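Thylakoid lumenal 15 kDa protein 1, chloroplastic (Arabidopsis thaliana, PDB 3N90) is of unknown function but forms a right-handed quadrilateral beta helix of pentapeptide repeats in the thylakoid lumen of the chloroplast. Local coordinates at residues T13-S19 and Q31-I37; L48-S52 and R69-F73; N87-M93 and D108-L114; F99-I104 and V120-K124. The protein carries 2 engineered substitutions. One frame throughout, in Å; residues are numbered along the deposited sequence.

Contact 1 of 4, residues T13-S19 and Q31-I37; sequences TRGQDLS and QDFKTSI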
loop_
_atom_site.group_PDB
_atom_site.type_symbol
_atom_site.label_atom_id
_atom_site.label_comp_id
_atom_site.label_asym_id
_atom_site.label_seq_id
_atom_site.Cartn_x
_atom_site.Cartn_y
_atom_site.Cartn_z
ATOM N N THR A 13 -1.077 -16.787 2.334
ATOM C CA THR A 13 -1.511 -15.415 2.152
ATOM C C THR A 13 -2.353 -15.195 0.882
ATOM O O THR A 13 -3.103 -14.207 0.789
ATOM C CB THR A 13 -0.292 -14.461 2.204
ATOM O OG1 THR A 13 0.659 -14.861 1.217
ATOM C CG2 THR A 13 0.374 -14.489 3.604
ATOM N N ARG A 14 -2.262 -16.091 -0.089
ATOM C CA ARG A 14 -2.937 -15.849 -1.359
ATOM C C ARG A 14 -4.401 -16.337 -1.356
ATOM O O ARG A 14 -4.661 -17.503 -1.010
ATOM C CB ARG A 14 -2.125 -16.436 -2.521
ATOM C CG ARG A 14 -2.239 -17.921 -2.636
ATOM C CD ARG A 14 -1.269 -18.521 -3.636
ATOM N NE ARG A 14 -1.112 -19.958 -3.363
ATOM C CZ ARG A 14 -0.075 -20.697 -3.756
ATOM N NH1 ARG A 14 0.919 -20.145 -4.453
ATOM N NH2 ARG A 14 -0.031 -21.990 -3.449
ATOM N N GLY A 15 -5.331 -15.469 -1.766
ATOM C CA GLY A 15 -6.757 -15.817 -1.872
ATOM C C GLY A 15 -7.309 -16.285 -0.528
ATOM O O GLY A 15 -8.060 -17.285 -0.451
ATOM N N GLN A 16 -6.910 -15.581 0.526
ATOM C CA GLN A 16 -7.340 -15.924 1.889
ATOM C C GLN A 16 -8.108 -14.788 2.545
ATOM O O GLN A 16 -7.929 -13.618 2.189
ATOM C CB GLN A 16 -6.121 -16.267 2.733
ATOM C CG GLN A 16 -5.398 -17.535 2.269
ATOM C CD GLN A 16 -6.250 -18.776 2.387
ATOM O OE1 GLN A 16 -7.047 -18.913 3.307
ATOM N NE2 GLN A 16 -6.083 -19.689 1.453
ATOM N N ASP A 17 -8.960 -15.129 3.518
ATOM C CA ASP A 17 -9.584 -14.103 4.334
ATOM C C ASP A 17 -8.701 -13.842 5.536
ATOM O O ASP A 17 -8.638 -14.670 6.453
ATOM C CB ASP A 17 -10.996 -14.531 4.771
ATOM C CG ASP A 17 -11.724 -13.426 5.547
ATOM O OD1 ASP A 17 -11.082 -12.423 5.949
ATOM O OD2 ASP A 17 -12.958 -13.532 5.717
ATOM N N LEU A 18 -8.000 -12.705 5.504
ATOM C CA LEU A 18 -7.054 -12.312 6.515
ATOM C C LEU A 18 -7.477 -10.991 7.135
ATOM O O LEU A 18 -6.650 -10.207 7.607
ATOM C CB LEU A 18 -5.640 -12.186 5.888
ATOM C CG LEU A 18 -5.067 -13.487 5.321
ATOM C CD1 LEU A 18 -3.706 -13.208 4.657
ATOM C CD2 LEU A 18 -4.926 -14.538 6.408
ATOM N N SER A 19 -8.783 -10.743 7.180
ATOM C CA SER A 19 -9.259 -9.526 7.822
ATOM C C SER A 19 -8.751 -9.472 9.286
ATOM O O SER A 19 -8.703 -10.507 9.979
ATOM C CB SER A 19 -10.781 -9.434 7.825
ATOM O OG SER A 19 -11.356 -9.715 6.569
ATOM N N GLN A 31 5.662 -11.201 -0.857
ATOM C CA GLN A 31 4.510 -11.962 -0.363
ATOM C C GLN A 31 3.325 -11.813 -1.335
ATOM O O GLN A 31 3.050 -10.700 -1.862
ATOM C CB GLN A 31 4.114 -11.471 1.014
ATOM C CG GLN A 31 3.304 -12.525 1.794
ATOM C CD GLN A 31 4.111 -13.767 2.134
ATOM O OE1 GLN A 31 5.319 -13.674 2.439
ATOM N NE2 GLN A 31 3.454 -14.946 2.097
ATOM N N ASP A 32 2.631 -12.936 -1.575
ATOM C CA ASP A 32 1.513 -12.993 -2.513
ATOM C C ASP A 32 0.193 -12.850 -1.713
ATOM O O ASP A 32 -0.272 -13.790 -1.096
ATOM C CB ASP A 32 1.509 -14.327 -3.296
ATOM C CG ASP A 32 0.487 -14.344 -4.438
ATOM O OD1 ASP A 32 -0.330 -13.385 -4.572
ATOM O OD2 ASP A 32 0.492 -15.310 -5.244
ATOM N N PHE A 33 -0.376 -11.657 -1.713
ATOM C CA PHE A 33 -1.714 -11.440 -1.153
ATOM C C PHE A 33 -2.749 -11.221 -2.264
ATOM O O PHE A 33 -3.784 -10.563 -2.024
ATOM C CB PHE A 33 -1.734 -10.189 -0.259
ATOM C CG PHE A 33 -0.948 -10.326 0.979
ATOM C CD1 PHE A 33 -1.475 -10.976 2.096
ATOM C CD2 PHE A 33 0.315 -9.763 1.067
ATOM C CE1 PHE A 33 -0.721 -11.056 3.280
ATOM C CE2 PHE A 33 1.077 -9.869 2.239
ATOM C CZ PHE A 33 0.574 -10.496 3.339
ATOM N N LYS A 34 -2.505 -11.752 -3.465
ATOM C CA LYS A 34 -3.481 -11.600 -4.549
ATOM C C LYS A 34 -4.869 -12.093 -4.120
ATOM O O LYS A 34 -4.988 -13.193 -3.577
ATOM C CB LYS A 34 -3.034 -12.387 -5.790
ATOM C CG LYS A 34 -4.046 -12.346 -6.912
ATOM C CD LYS A 34 -3.319 -12.846 -8.179
ATOM C CE LYS A 34 -4.291 -13.001 -9.311
ATOM N NZ LYS A 34 -3.827 -13.909 -10.415
ATOM N N THR A 35 -5.864 -11.248 -4.365
ATOM C CA THR A 35 -7.291 -11.501 -4.121
ATOM C C THR A 35 -7.538 -12.005 -2.685
ATOM O O THR A 35 -8.448 -12.828 -2.442
ATOM C CB THR A 35 -7.974 -12.334 -5.279
ATOM O OG1 THR A 35 -9.407 -12.332 -5.152
ATOM C CG2 THR A 35 -7.442 -13.797 -5.398
ATOM N N SER A 36 -6.731 -11.506 -1.745
ATOM C CA SER A 36 -7.056 -11.738 -0.339
ATOM C C SER A 36 -7.915 -10.628 0.251
ATOM O O SER A 36 -7.961 -9.500 -0.257
ATOM C CB SER A 36 -5.806 -11.933 0.482
ATOM O OG SER A 36 -5.262 -13.182 0.138
ATOM N N ILE A 37 -8.611 -10.962 1.355
ATOM C CA ILE A 37 -9.343 -9.961 2.110
ATOM C C ILE A 37 -8.469 -9.553 3.287
ATOM O O ILE A 37 -8.026 -10.393 4.085
ATOM C CB ILE A 37 -10.707 -10.503 2.647
ATOM C CG1 ILE A 37 -11.549 -11.110 1.530
ATOM C CG2 ILE A 37 -11.444 -9.344 3.322
ATOM C CD1 ILE A 37 -12.891 -11.703 2.064
HETATM O O HOH W 1 1.842 -17.692 -5.181
#
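Thr13 and Ser36 sit at the tight heart of this contact, each with a hydroxyl that is gripped from the other segment. Thr13 OG1 donates to Asp32 O at 2.7 Å, coming in from above the carbonyl plane, while it accepts from Gln31 NE2 at 2.9 Å along a nearly straight N-H line (173°). With OG1 held between backbone N and carbonyl carbon (chi1 56°), CG2 is carried to Phe33, 3.6 Å from its CE1. Ser36 OG gives its proton to Thr13 O in a very short bond and accepts from Gln16 N at 2.9 Å. These bonds stack successive coils of the right-handed quadrilateral beta helix near its N-terminal end. There Phe33 joins the aromatic interior, its ring meeting Phe23, Phe43 and Phe53, and Leu18 CD1 touches the ring edge 3.9 Å from CE1. Asp17 and Ile37 form a single beta bridge, in which Leu18 N donates to Ile37 O. The outer side is open to solvent: Ile37, though its CG2 packs 3.3 Å from Ser19 OG, is exposed, and Arg14 NH1 stands 4.9 Å from Asp32 OD2, the pair linked by one water instead of a direct salt bridge.

Contact 2 of 4, residues L48-S52 and R69-F73; sequences LLGAS and RGADF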
loop_
_atom_site.group_PDB
_atom_site.type_symbol
_atom_site.label_atom_id
_atom_site.label_comp_id
_atom_site.label_asym_id
_atom_site.label_seq_id
_atom_site.Cartn_x
_atom_site.Cartn_y
_atom_site.Cartn_z
ATOM N N LEU A 48 7.445 -4.875 2.508
ATOM C CA LEU A 48 6.608 -5.478 1.477
ATOM C C LEU A 48 7.132 -5.172 0.058
ATOM O O LEU A 48 6.351 -5.053 -0.907
ATOM C CB LEU A 48 5.171 -4.953 1.617
ATOM C CG LEU A 48 4.356 -5.547 2.788
ATOM C CD1 LEU A 48 3.329 -4.589 3.340
ATOM C CD2 LEU A 48 3.711 -6.827 2.265
ATOM N N LEU A 49 8.449 -5.039 -0.072
ATOM C CA LEU A 49 9.003 -4.822 -1.379
ATOM C C LEU A 49 8.491 -5.878 -2.364
ATOM O O LEU A 49 8.617 -7.079 -2.113
ATOM C CB LEU A 49 10.535 -4.825 -1.330
ATOM C CG LEU A 49 11.239 -4.644 -2.689
ATOM C CD1 LEU A 49 12.488 -3.776 -2.495
ATOM C CD2 LEU A 49 11.549 -5.970 -3.424
ATOM N N GLY A 50 7.912 -5.445 -3.478
ATOM C CA GLY A 50 7.533 -6.413 -4.562
ATOM C C GLY A 50 6.337 -7.320 -4.226
ATOM O O GLY A 50 5.983 -8.211 -5.012
ATOM N N ALA A 51 5.679 -7.030 -3.102
ATOM C CA ALA A 51 4.502 -7.830 -2.663
ATOM C C ALA A 51 3.358 -7.629 -3.652
ATOM O O ALA A 51 3.293 -6.577 -4.294
ATOM C CB ALA A 51 4.065 -7.400 -1.240
ATOM N N SER A 52 2.453 -8.606 -3.786
ATOM C CA SER A 52 1.294 -8.441 -4.660
ATOM C C SER A 52 0.047 -8.248 -3.795
ATOM O O SER A 52 -0.255 -9.112 -2.970
ATOM C CB SER A 52 1.057 -9.640 -5.563
ATOM O OG SER A 52 -0.130 -9.481 -6.342
ATOM N N ARG A 69 7.889 -0.571 -1.951
ATOM C CA ARG A 69 8.546 -0.390 -3.235
ATOM C C ARG A 69 8.242 -1.527 -4.188
ATOM O O ARG A 69 8.408 -2.718 -3.863
ATOM C CB ARG A 69 10.063 -0.233 -3.048
ATOM C CG ARG A 69 10.414 1.030 -2.243
ATOM C CD ARG A 69 11.910 1.039 -1.950
ATOM N NE ARG A 69 12.295 -0.075 -1.079
ATOM C CZ ARG A 69 13.537 -0.550 -0.961
ATOM N NH1 ARG A 69 14.528 -0.000 -1.673
ATOM N NH2 ARG A 69 13.798 -1.560 -0.109
ATOM N N GLY A 70 7.765 -1.189 -5.385
ATOM C CA GLY A 70 7.502 -2.149 -6.426
ATOM C C GLY A 70 6.293 -3.074 -6.183
ATOM O O GLY A 70 6.051 -4.027 -6.946
ATOM N N ALA A 71 5.532 -2.782 -5.124
ATOM C CA ALA A 71 4.347 -3.611 -4.844
ATOM C C ALA A 71 3.266 -3.367 -5.870
ATOM O O ALA A 71 3.195 -2.274 -6.464
ATOM C CB ALA A 71 3.818 -3.334 -3.464
ATOM N N ASP A 72 2.393 -4.362 -6.031
ATOM C CA ASP A 72 1.325 -4.240 -7.022
ATOM C C ASP A 72 -0.016 -4.041 -6.324
ATOM O O ASP A 72 -0.487 -4.954 -5.630
ATOM C CB ASP A 72 1.264 -5.460 -7.901
ATOM C CG ASP A 72 0.264 -5.307 -9.062
ATOM O OD1 ASP A 72 -0.185 -4.170 -9.335
ATOM O OD2 ASP A 72 -0.061 -6.311 -9.700
ATOM N N PHE A 73 -0.616 -2.863 -6.503
ATOM C CA PHE A 73 -1.928 -2.611 -5.945
ATOM C C PHE A 73 -2.990 -2.579 -7.060
ATOM O O PHE A 73 -4.093 -2.083 -6.852
ATOM C CB PHE A 73 -1.964 -1.282 -5.189
ATOM C CG PHE A 73 -1.176 -1.291 -3.925
ATOM C CD1 PHE A 73 -1.759 -1.709 -2.726
ATOM C CD2 PHE A 73 0.140 -0.866 -3.923
ATOM C CE1 PHE A 73 -1.016 -1.710 -1.540
ATOM C CE2 PHE A 73 0.869 -0.872 -2.758
ATOM C CZ PHE A 73 0.286 -1.289 -1.566
HETATM O O HOH W 2 0.684 -8.643 -8.807
#
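Leu49 carries CG anti to its own nitrogen (chi1 178°), and Arg69 bends at chi3 (-65°); together these torsions bring the leucine methyl CD1 over one face of the guanidinium. The methyl stands 3.4 Å above that plane, offset toward the rim, and its nearest atom is NH2 of Arg69 at 3.5 Å. A methyl over the face makes this apolar packing on a flat cation; the charge is met separately by Asp67, which forms a salt bridge with NE. Two backbone bonds fix how the coils stack. Gly50 N donates to Arg69 O at 2.8 Å, and Asp72 N donates to Ala51 O at 3.0 Å. Gly50, with positive phi (72°), occupies the third position of the type II turn from Leu48 to Ala51, which is closed by Ala51 N to Leu48 O. Beside the second bond Ala71 CB lies 3.4 Å from Ala51 O, so the small side chain is packed against the carbonyl. Ser52 and Asp72 form a single beta bridge; a water spans Ser52 OG and Asp72 OD2, donating to the latter at 2.6 Å, while Asp72 OD1 is hydrogen-bonded to Ser74 OG. No regular helix or strand flanks the pair: it lies in the pentapeptide-repeat coils between helix 10-13 and helix 116-125, Ser52 bonded to the backbone of Gln31 and Phe33 on one neighbouring coil, Gly70 to that of Glu89 on another.

Contact 3 of 4, residues N87-M93 and D108-L114; sequences NLEGATM and DFTDVPL. Engineered in segment 87-93: Met93 (natural residue Val).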
loop_
_atom_site.group_PDB
_atom_site.type_symbol
_atom_site.label_atom_id
_atom_site.label_comp_id
_atom_site.label_asym_id
_atom_site.label_seq_id
_atom_site.Cartn_x
_atom_site.Cartn_y
_atom_site.Cartn_z
ATOM N N ASN A 87 6.372 4.048 1.685
ATOM C CA ASN A 87 7.176 4.211 0.480
ATOM C C ASN A 87 6.625 3.359 -0.674
ATOM O O ASN A 87 6.743 2.124 -0.684
ATOM C CB ASN A 87 8.686 3.973 0.736
ATOM C CG ASN A 87 9.539 4.264 -0.492
ATOM O OD1 ASN A 87 9.032 4.683 -1.536
ATOM N ND2 ASN A 87 10.849 4.050 -0.376
ATOM N N LEU A 88 5.947 4.006 -1.635
ATOM C CA LEU A 88 5.453 3.266 -2.802
ATOM C C LEU A 88 6.321 3.392 -4.044
ATOM O O LEU A 88 5.854 3.166 -5.147
ATOM C CB LEU A 88 3.962 3.625 -3.123
ATOM C CG LEU A 88 2.986 3.307 -1.979
ATOM C CD1 LEU A 88 2.829 4.508 -1.054
ATOM C CD2 LEU A 88 1.635 2.938 -2.521
ATOM N N GLU A 89 7.595 3.762 -3.869
ATOM C CA GLU A 89 8.432 3.968 -5.043
ATOM C C GLU A 89 8.329 2.805 -6.032
ATOM O O GLU A 89 8.596 1.629 -5.692
ATOM C CB GLU A 89 9.867 4.252 -4.590
ATOM C CG GLU A 89 10.944 4.259 -5.637
ATOM C CD GLU A 89 12.286 3.842 -4.982
ATOM O OE1 GLU A 89 12.587 4.297 -3.834
ATOM O OE2 GLU A 89 13.014 3.043 -5.601
ATOM N N GLY A 90 7.903 3.104 -7.263
ATOM C CA GLY A 90 7.834 2.107 -8.321
ATOM C C GLY A 90 6.752 1.037 -8.215
ATOM O O GLY A 90 6.772 0.020 -8.929
ATOM N N ALA A 91 5.830 1.254 -7.296
ATOM C CA ALA A 91 4.642 0.392 -7.220
ATOM C C ALA A 91 3.743 0.568 -8.448
ATOM O O ALA A 91 3.931 1.515 -9.250
ATOM C CB ALA A 91 3.850 0.673 -5.915
ATOM N N THR A 92 2.790 -0.347 -8.614
ATOM C CA THR A 92 1.772 -0.213 -9.675
ATOM C C THR A 92 0.378 -0.190 -9.092
ATOM O O THR A 92 0.161 -0.781 -8.042
ATOM C CB THR A 92 1.891 -1.324 -10.729
ATOM O OG1 THR A 92 2.101 -2.580 -10.090
ATOM C CG2 THR A 92 3.091 -1.054 -11.616
ATOM N N MET A 93 -0.543 0.520 -9.758
ATOM C CA MET A 93 -1.924 0.606 -9.309
ATOM C C MET A 93 -2.831 0.796 -10.522
ATOM O O MET A 93 -3.517 1.800 -10.639
ATOM C CB MET A 93 -2.143 1.647 -8.158
ATOM C CG MET A 93 -1.499 3.040 -8.369
ATOM S SD MET A 93 -1.448 4.039 -6.816
ATOM C CE MET A 93 -0.165 3.192 -5.895
ATOM N N ASP A 108 5.188 8.101 -0.507
ATOM C CA ASP A 108 6.041 8.355 -1.656
ATOM C C ASP A 108 5.601 7.593 -2.913
ATOM O O ASP A 108 5.749 6.378 -3.013
ATOM C CB ASP A 108 7.522 8.096 -1.273
ATOM C CG ASP A 108 8.503 8.605 -2.301
ATOM O OD1 ASP A 108 8.198 8.560 -3.510
ATOM O OD2 ASP A 108 9.619 9.009 -1.885
ATOM N N PHE A 109 5.073 8.332 -3.904
ATOM C CA PHE A 109 4.554 7.753 -5.126
ATOM C C PHE A 109 5.498 7.869 -6.359
ATOM O O PHE A 109 5.029 7.841 -7.482
ATOM C CB PHE A 109 3.173 8.377 -5.459
ATOM C CG PHE A 109 2.056 7.981 -4.516
ATOM C CD1 PHE A 109 1.277 6.863 -4.807
ATOM C CD2 PHE A 109 1.745 8.750 -3.396
ATOM C CE1 PHE A 109 0.200 6.483 -3.964
ATOM C CE2 PHE A 109 0.688 8.399 -2.538
ATOM C CZ PHE A 109 -0.095 7.251 -2.823
ATOM N N THR A 110 6.814 7.981 -6.144
ATOM C CA THR A 110 7.781 7.960 -7.278
ATOM C C THR A 110 7.636 6.858 -8.279
ATOM O O THR A 110 7.590 5.660 -7.930
ATOM C CB THR A 110 9.237 7.869 -6.780
ATOM O OG1 THR A 110 9.555 9.053 -6.082
ATOM C CG2 THR A 110 10.214 7.666 -7.961
ATOM N N ASP A 111 7.629 7.245 -9.555
ATOM C CA ASP A 111 7.520 6.313 -10.671
ATOM C C ASP A 111 6.310 5.402 -10.548
ATOM O O ASP A 111 6.273 4.336 -11.157
ATOM C CB ASP A 111 8.763 5.431 -10.808
ATOM C CG ASP A 111 9.907 6.116 -11.465
ATOM O OD1 ASP A 111 9.733 7.217 -12.044
ATOM O OD2 ASP A 111 10.999 5.517 -11.399
ATOM N N VAL A 112 5.308 5.819 -9.776
ATOM C CA VAL A 112 4.065 5.085 -9.806
ATOM C C VAL A 112 3.322 5.675 -10.986
ATOM O O VAL A 112 2.990 6.885 -10.960
ATOM C CB VAL A 112 3.253 5.257 -8.492
ATOM C CG1 VAL A 112 1.835 4.647 -8.636
ATOM C CG2 VAL A 112 4.027 4.634 -7.328
ATOM N N PRO A 113 3.092 4.852 -12.025
ATOM C CA PRO A 113 2.328 5.339 -13.172
ATOM C C PRO A 113 0.891 5.616 -12.702
ATOM O O PRO A 113 0.320 4.831 -11.954
ATOM C CB PRO A 113 2.367 4.155 -14.153
ATOM C CG PRO A 113 3.497 3.279 -13.661
ATOM C CD PRO A 113 3.477 3.441 -12.189
ATOM N N LEU A 114 0.336 6.752 -13.091
ATOM C CA LEU A 114 -1.037 7.050 -12.712
ATOM C C LEU A 114 -1.782 7.578 -13.928
ATOM O O LEU A 114 -1.202 8.286 -14.749
ATOM C CB LEU A 114 -1.097 8.097 -11.593
ATOM C CG LEU A 114 -0.609 7.724 -10.185
ATOM C CD1 LEU A 114 -0.609 8.978 -9.267
ATOM C CD2 LEU A 114 -1.448 6.613 -9.605
HETATM O O HOH W 3 0.007 2.072 -11.800
#
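Met93, an engineered residue (valine in the natural sequence), reaches across to Phe109, Val112 and Leu114. Its terminal CE lies at the edge of the Phe109 ring, near the ring plane and 3.8 Å from CE1. The sulfur is likewise beside the ring, 77° off the ring normal, which makes this a Met-aromatic contact at the edge. The same CE meets Val112 CG1 at 3.7 Å, and Met93 CG meets Leu114 CD2 at 3.8 Å. A bend at chi3 (72°) turns the methyl toward the ring and the valine. Leu88 runs alongside Phe109, pointing the same way, with CD1 over a ring face. Val112 CG2 presses on the carbonyl of Leu88, 3.2 Å from its O.

The next shell sets the backbones that carry these groups. Gly90 N donates to Thr110 O at 2.7 Å, nearly straight (164°), whereas the bond from Leu88 N to Asp108 O is weak. Matching type II turns, Leu88 to Ala91 and Phe109 to Val112, stack here, as successive coils of a pentapeptide-repeat beta helix do. Each overlaps an Asx turn that starts one residue earlier: Asn87 OD1 accepts from Glu89 N, and Asp108 OD1 from both the backbone N and the hydroxyl of Thr110. A water bridges Met93 N and Pro113 O.

Asp108 OD2 is held by Thr133 and Asn135, and Thr140 of helix 137-140 touches Asp108 and Thr110. Leu114 packs on Arg119 and Leu122 of helix 116-125, while Thr92 joins the preceding coil at Ala71 and Phe73.

Contact 4 of 4, residues F99-I104 and V120-K124; sequences FKGSNI and VYLCK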
loop_
_atom_site.group_PDB
_atom_site.type_symbol
_atom_site.label_atom_id
_atom_site.label_comp_id
_atom_site.label_asym_id
_atom_site.label_seq_id
_atom_site.Cartn_x
_atom_site.Cartn_y
_atom_site.Cartn_z
ATOM N N PHE A 99 -8.548 4.585 -3.955
ATOM C CA PHE A 99 -7.862 5.089 -2.736
ATOM C C PHE A 99 -8.769 6.030 -1.918
ATOM O O PHE A 99 -8.298 6.710 -1.005
ATOM C CB PHE A 99 -6.528 5.801 -3.075
ATOM C CG PHE A 99 -5.340 4.877 -3.252
ATOM C CD1 PHE A 99 -4.212 5.020 -2.443
ATOM C CD2 PHE A 99 -5.322 3.898 -4.234
ATOM C CE1 PHE A 99 -3.092 4.186 -2.586
ATOM C CE2 PHE A 99 -4.201 3.040 -4.381
ATOM C CZ PHE A 99 -3.080 3.186 -3.554
ATOM N N LYS A 100 -10.069 6.065 -2.235
ATOM C CA LYS A 100 -11.003 6.983 -1.550
ATOM C C LYS A 100 -10.909 6.913 -0.026
ATOM O O LYS A 100 -11.027 5.825 0.575
ATOM C CB LYS A 100 -12.443 6.728 -2.015
ATOM C CG LYS A 100 -13.510 7.473 -1.203
ATOM C CD LYS A 100 -14.815 7.579 -1.961
ATOM C CE LYS A 100 -15.857 8.356 -1.173
ATOM N NZ LYS A 100 -17.148 8.401 -1.908
ATOM N N GLY A 101 -10.689 8.066 0.611
ATOM C CA GLY A 101 -10.675 8.106 2.063
ATOM C C GLY A 101 -9.314 7.786 2.671
ATOM O O GLY A 101 -9.143 7.908 3.888
ATOM N N SER A 102 -8.339 7.396 1.841
ATOM C CA SER A 102 -7.035 6.994 2.371
ATOM C C SER A 102 -6.192 8.187 2.821
ATOM O O SER A 102 -6.322 9.297 2.290
ATOM C CB SER A 102 -6.298 6.111 1.384
ATOM O OG SER A 102 -7.001 4.855 1.355
ATOM N N ASN A 103 -5.389 7.963 3.847
ATOM C CA ASN A 103 -4.483 9.000 4.333
ATOM C C ASN A 103 -3.133 8.782 3.697
ATOM O O ASN A 103 -2.481 7.777 3.968
ATOM C CB ASN A 103 -4.407 8.939 5.877
ATOM C CG ASN A 103 -3.403 9.949 6.467
ATOM O OD1 ASN A 103 -2.745 10.697 5.740
ATOM N ND2 ASN A 103 -3.285 9.954 7.791
ATOM N N ILE A 104 -2.700 9.714 2.848
ATOM C CA ILE A 104 -1.431 9.574 2.130
ATOM C C ILE A 104 -0.387 10.624 2.518
ATOM O O ILE A 104 0.502 10.927 1.715
ATOM C CB ILE A 104 -1.605 9.562 0.610
ATOM C CG1 ILE A 104 -2.269 10.867 0.109
ATOM C CG2 ILE A 104 -2.415 8.304 0.201
ATOM C CD1 ILE A 104 -2.187 11.049 -1.388
ATOM N N VAL A 120 -5.495 13.143 -10.156
ATOM C CA VAL A 120 -6.384 14.214 -9.709
ATOM C C VAL A 120 -6.908 13.965 -8.296
ATOM O O VAL A 120 -6.885 14.875 -7.457
ATOM C CB VAL A 120 -7.572 14.441 -10.698
ATOM C CG1 VAL A 120 -8.588 15.351 -10.090
ATOM C CG2 VAL A 120 -7.057 15.035 -12.001
ATOM N N TYR A 121 -7.349 12.737 -8.012
ATOM C CA TYR A 121 -7.883 12.430 -6.703
ATOM C C TYR A 121 -6.784 12.480 -5.628
ATOM O O TYR A 121 -6.917 13.106 -4.572
ATOM C CB TYR A 121 -8.582 11.039 -6.635
ATOM C CG TYR A 121 -9.042 10.820 -5.208
ATOM C CD1 TYR A 121 -10.142 11.541 -4.702
ATOM C CD2 TYR A 121 -8.315 10.005 -4.306
ATOM C CE1 TYR A 121 -10.538 11.421 -3.373
ATOM C CE2 TYR A 121 -8.715 9.896 -2.955
ATOM C CZ TYR A 121 -9.831 10.602 -2.507
ATOM O OH TYR A 121 -10.239 10.492 -1.189
ATOM N N LEU A 122 -5.700 11.768 -5.910
ATOM C CA LEU A 122 -4.623 11.678 -4.938
ATOM C C LEU A 122 -4.074 13.063 -4.584
ATOM O O LEU A 122 -3.790 13.331 -3.410
ATOM C CB LEU A 122 -3.503 10.768 -5.470
ATOM C CG LEU A 122 -3.862 9.273 -5.463
ATOM C CD1 LEU A 122 -2.787 8.463 -6.166
ATOM C CD2 LEU A 122 -4.098 8.737 -4.076
ATOM N N CYS A 123 -3.970 13.930 -5.596
ATOM C CA CYS A 123 -3.459 15.305 -5.416
ATOM C C CYS A 123 -4.397 16.186 -4.599
ATOM O O CYS A 123 -3.950 17.204 -4.062
ATOM C CB CYS A 123 -3.180 15.963 -6.750
ATOM S SG CYS A 123 -1.665 15.365 -7.513
ATOM N N LYS A 124 -5.679 15.813 -4.513
ATOM C CA LYS A 124 -6.616 16.533 -3.661
ATOM C C LYS A 124 -6.344 16.235 -2.227
ATOM O O LYS A 124 -6.688 17.035 -1.355
ATOM C CB LYS A 124 -8.078 16.132 -3.919
ATOM C CG LYS A 124 -8.642 16.744 -5.160
ATOM C CD LYS A 124 -10.030 16.203 -5.428
ATOM C CE LYS A 124 -10.550 16.779 -6.743
ATOM N NZ LYS A 124 -11.758 16.035 -7.122
HETATM O O HOH W 4 -8.438 10.785 1.452
#
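Tyr121 and Leu122 of helix 116-125 cover the type II turn from Phe99 to Ser102, so that a helix packs against the C-terminal coils of the quadrilateral beta helix. The first of these side chains can be followed outward. With CG anti to the backbone N (chi1 178°), Tyr121 extends from CB toward the turn. Farther along the ring, CE2 passes 3.8 Å from Phe99 O, and CZ comes 3.9 Å from Lys100 CA. At the tip, OH accepts a hydrogen bond from Gly101 N at 3.1 Å and 173°, a straight approach to a backbone N-H at the middle of the turn. Leu122 supplies the apolar half. Its CD2 methyl sits between two residues, 3.9 Å from Phe99 CB and 4.0 Å from Ile104 CD1, and the Leu122 and Ile104 side chains cross at about a right angle. Ile104 CD1 also touches the helix backbone, at Leu122 O. One residue on, Cys123 is joined by a disulfide to Cys143, which ties this helix to the C-terminal tail. On the polar side a water donates to Ser102 O at 2.7 Å and lies 3.2 Å from Tyr121 OH.

How the contacts relate
Contacts 1, 2 and 3 each join one coil of the beta helix to the next, whereas contact 4 joins a coil to helix 116-125. All four are partly buried; six touching residues are exposed in contact 1, one in contact 2. The centre of contact 2 is nearest that of the chain, about 8 Å from it, and backbone bonds tie it to both neighbours: Ser52 O to Phe33 N of contact 1, Thr92 O to Phe73 N of contact 3. Contacts 1 and 4 lie on opposite sides of that centre. Contact 1 adds buried hydroxyls to its backbone bonds, contact 2 is mostly backbone, and contact 3 has the more extensive apolar packing, part of it from the engineered Met93. Contacts 3 and 4 share an interior where Met93 meets Phe99 and Leu114 meets Leu122.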